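Side-chain contact in Alr1585 protein (Nostoc sp., PDB 5C2I), which is a haem-containing dye-decolorizing peroxidase that probably oxidises dyes and related compounds at the expense of hydrogen peroxide: residues Glu4-Asn9 / Pro20-Asn25. The protein carries 1 engineered substitution. Sequence-based numbering, arbitrary orientation.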
loop_
_atom_site.group_PDB
_atom_site.type_symbol
_atom_site.label_atom_id
_atom_site.label_comp_id
_atom_site.label_asym_id
_atom_site.label_seq_id
_atom_site.Cartn_x
_atom_site.Cartn_y
_atom_site.Cartn_z
ATOM N N GLU A 4 47.110 -8.111 -20.365
ATOM C CA GLU A 4 46.733 -6.816 -20.923
ATOM C C GLU A 4 45.486 -6.960 -21.790
ATOM O O GLU A 4 44.509 -6.234 -21.607
ATOM C CB GLU A 4 47.907 -6.285 -21.773
ATOM C CG GLU A 4 47.851 -4.804 -22.142
ATOM C CD GLU A 4 47.994 -3.865 -20.949
ATOM O OE1 GLU A 4 47.995 -4.332 -19.788
ATOM O OE2 GLU A 4 48.111 -2.632 -21.176
ATOM N N LYS A 5 45.533 -7.920 -22.706
ATOM C CA LYS A 5 44.403 -8.281 -23.568
ATOM C C LYS A 5 43.132 -8.540 -22.789
ATOM O O LYS A 5 42.053 -8.056 -23.164
ATOM C CB LYS A 5 44.706 -9.533 -24.409
ATOM C CG LYS A 5 44.970 -9.287 -25.888
ATOM C CD LYS A 5 44.885 -10.600 -26.677
ATOM C CE LYS A 5 45.072 -10.406 -28.182
ATOM N NZ LYS A 5 46.308 -9.629 -28.501
ATOM N N ASP A 6 43.234 -9.310 -21.711
ATOM C CA ASP A 6 42.037 -9.687 -20.948
ATOM C C ASP A 6 41.415 -8.461 -20.272
ATOM O O ASP A 6 40.198 -8.416 -20.023
ATOM C CB ASP A 6 42.367 -10.706 -19.865
ATOM C CG ASP A 6 42.902 -12.013 -20.417
ATOM O OD1 ASP A 6 42.300 -12.545 -21.361
ATOM O OD2 ASP A 6 43.905 -12.500 -19.872
ATOM N N LEU A 7 42.254 -7.490 -19.946
ATOM C CA LEU A 7 41.779 -6.313 -19.235
ATOM C C LEU A 7 41.291 -5.227 -20.193
ATOM O O LEU A 7 40.452 -4.408 -19.816
ATOM C CB LEU A 7 42.895 -5.742 -18.380
ATOM C CG LEU A 7 43.261 -6.467 -17.100
ATOM C CD1 LEU A 7 44.379 -5.664 -16.467
ATOM C CD2 LEU A 7 42.114 -6.632 -16.130
ATOM N N LYS A 8 41.818 -5.214 -21.413
ATOM C CA LYS A 8 41.435 -4.229 -22.419
ATOM C C LYS A 8 40.227 -4.630 -23.238
ATOM O O LYS A 8 39.721 -3.813 -23.988
ATOM C CB LYS A 8 42.603 -3.942 -23.364
ATOM C CG LYS A 8 43.662 -3.069 -22.733
ATOM C CD LYS A 8 44.786 -2.739 -23.687
ATOM C CE LYS A 8 45.975 -2.108 -22.989
ATOM N NZ LYS A 8 45.844 -0.637 -22.873
ATOM N N ASN A 9 39.786 -5.881 -23.130
ATOM C CA ASN A 9 38.696 -6.395 -23.965
ATOM C C ASN A 9 37.685 -7.222 -23.192
ATOM O O ASN A 9 37.993 -8.349 -22.783
ATOM C CB ASN A 9 39.241 -7.328 -25.056
ATOM C CG ASN A 9 40.200 -6.631 -25.985
ATOM O OD1 ASN A 9 39.781 -5.891 -26.856
ATOM N ND2 ASN A 9 41.489 -6.852 -25.794
ATOM N N PRO A 20 32.878 -18.055 -14.364
ATOM C CA PRO A 20 33.788 -16.925 -14.551
ATOM C C PRO A 20 35.056 -17.217 -15.353
ATOM O O PRO A 20 35.717 -16.276 -15.797
ATOM C CB PRO A 20 34.117 -16.502 -13.114
ATOM C CG PRO A 20 33.950 -17.744 -12.308
ATOM C CD PRO A 20 32.822 -18.495 -12.958
ATOM N N GLY A 21 35.405 -18.495 -15.525
ATOM C CA GLY A 21 36.585 -18.856 -16.299
ATOM C C GLY A 21 37.838 -18.246 -15.712
ATOM O O GLY A 21 38.061 -18.287 -14.504
ATOM N N LYS A 22 38.605 -17.572 -16.554
ATOM C CA LYS A 22 39.851 -16.954 -16.122
ATOM C C LYS A 22 39.674 -15.753 -15.185
ATOM O O LYS A 22 40.655 -15.270 -14.627
ATOM C CB LYS A 22 40.716 -16.582 -17.332
ATOM C CG LYS A 22 40.186 -15.569 -18.305
ATOM C CD LYS A 22 41.033 -15.569 -19.579
ATOM C CE LYS A 22 40.529 -14.487 -20.532
ATOM N NZ LYS A 22 39.239 -14.826 -21.208
ATOM N N TYR A 23 38.439 -15.254 -15.042
ATOM C CA TYR A 23 38.135 -14.139 -14.127
ATOM C C TYR A 23 37.749 -14.604 -12.723
ATOM O O TYR A 23 37.452 -13.793 -11.866
ATOM C CB TYR A 23 37.012 -13.271 -14.720
ATOM C CG TYR A 23 37.401 -12.655 -16.052
ATOM C CD1 TYR A 23 38.173 -11.511 -16.114
ATOM C CD2 TYR A 23 37.039 -13.270 -17.257
ATOM C CE1 TYR A 23 38.548 -10.947 -17.345
ATOM C CE2 TYR A 23 37.415 -12.725 -18.490
ATOM C CZ TYR A 23 38.179 -11.569 -18.525
ATOM O OH TYR A 23 38.537 -11.006 -19.725
ATOM N N ARG A 24 37.826 -15.915 -12.457
ATOM C CA ARG A 24 37.410 -16.441 -11.170
ATOM C C ARG A 24 38.154 -15.790 -10.002
ATOM O O ARG A 24 37.546 -15.359 -9.017
ATOM C CB ARG A 24 37.588 -17.965 -11.115
ATOM C CG ARG A 24 37.073 -18.609 -9.844
ATOM C CD ARG A 24 37.301 -20.129 -9.891
ATOM N NE ARG A 24 36.356 -20.738 -10.812
ATOM C CZ ARG A 24 35.049 -20.925 -10.600
ATOM N NH1 ARG A 24 34.466 -20.586 -9.456
ATOM N NH2 ARG A 24 34.312 -21.471 -11.561
ATOM N N ASN A 25 39.480 -15.746 -10.063
ATOM C CA ASN A 25 40.267 -15.262 -8.911
ATOM C C ASN A 25 40.069 -13.760 -8.735
ATOM O O ASN A 25 40.013 -13.228 -7.613
ATOM C CB ASN A 25 41.759 -15.604 -9.071
ATOM C CG ASN A 25 42.020 -17.093 -8.905
ATOM O OD1 ASN A 25 41.212 -17.801 -8.318
ATOM N ND2 ASN A 25 43.113 -17.571 -9.444
#
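A side chain-to-backbone hydrogen bond from Y23 to D6 joins the short N-terminal helix 4-8 to the 3-10 turn that leads into helix 24-29. The link is small, burying 156 Å² over both sides, and the nearest alpha carbons, CA of D6 and CA of K22, stand 9.0 Å apart, so side chains bridge the gap. Y23 OH donates to D6 O over 3.1 Å. The acceptor sits at the ring edge, near the ring plane, while the hydroxyl approaches at a C=O...O angle of 121° and is tilted 20° from the carbonyl plane. With CG anti to the carbonyl carbon, chi1 -61°, the tyrosine sends its phenol end to the helix although its CB does not point there. Y23 OH also lies 3.8 Å from D6 CB. I15, L2 and L234 line the buried tyrosine, whose hydroxyl thus has a backbone acceptor; a phenylalanine here would probably keep much of that packing but leave D6 O without this donor.

Beside the phenol, the K22 chain passes the D6 carboxylate at an angle. The ion pair is long and its geometry doubtful, because D6 OD1 is modelled too close to the lysine chain. The surer partner of this carboxylate is local: OD2 accepts from T3 N. At the end of the helix, N9 ND2 returns to K5 O at 2.9 Å, in the carbonyl plane and on a lone pair. No other chain of the tetramer touches either segment. Taken together, the evidence describes tertiary packing of the N-terminal segment, a tyrosine hydroxyl tying two short helical elements that precede the first strand, 42-50, of the ferredoxin-like alpha+beta fold of DyP-type peroxidases.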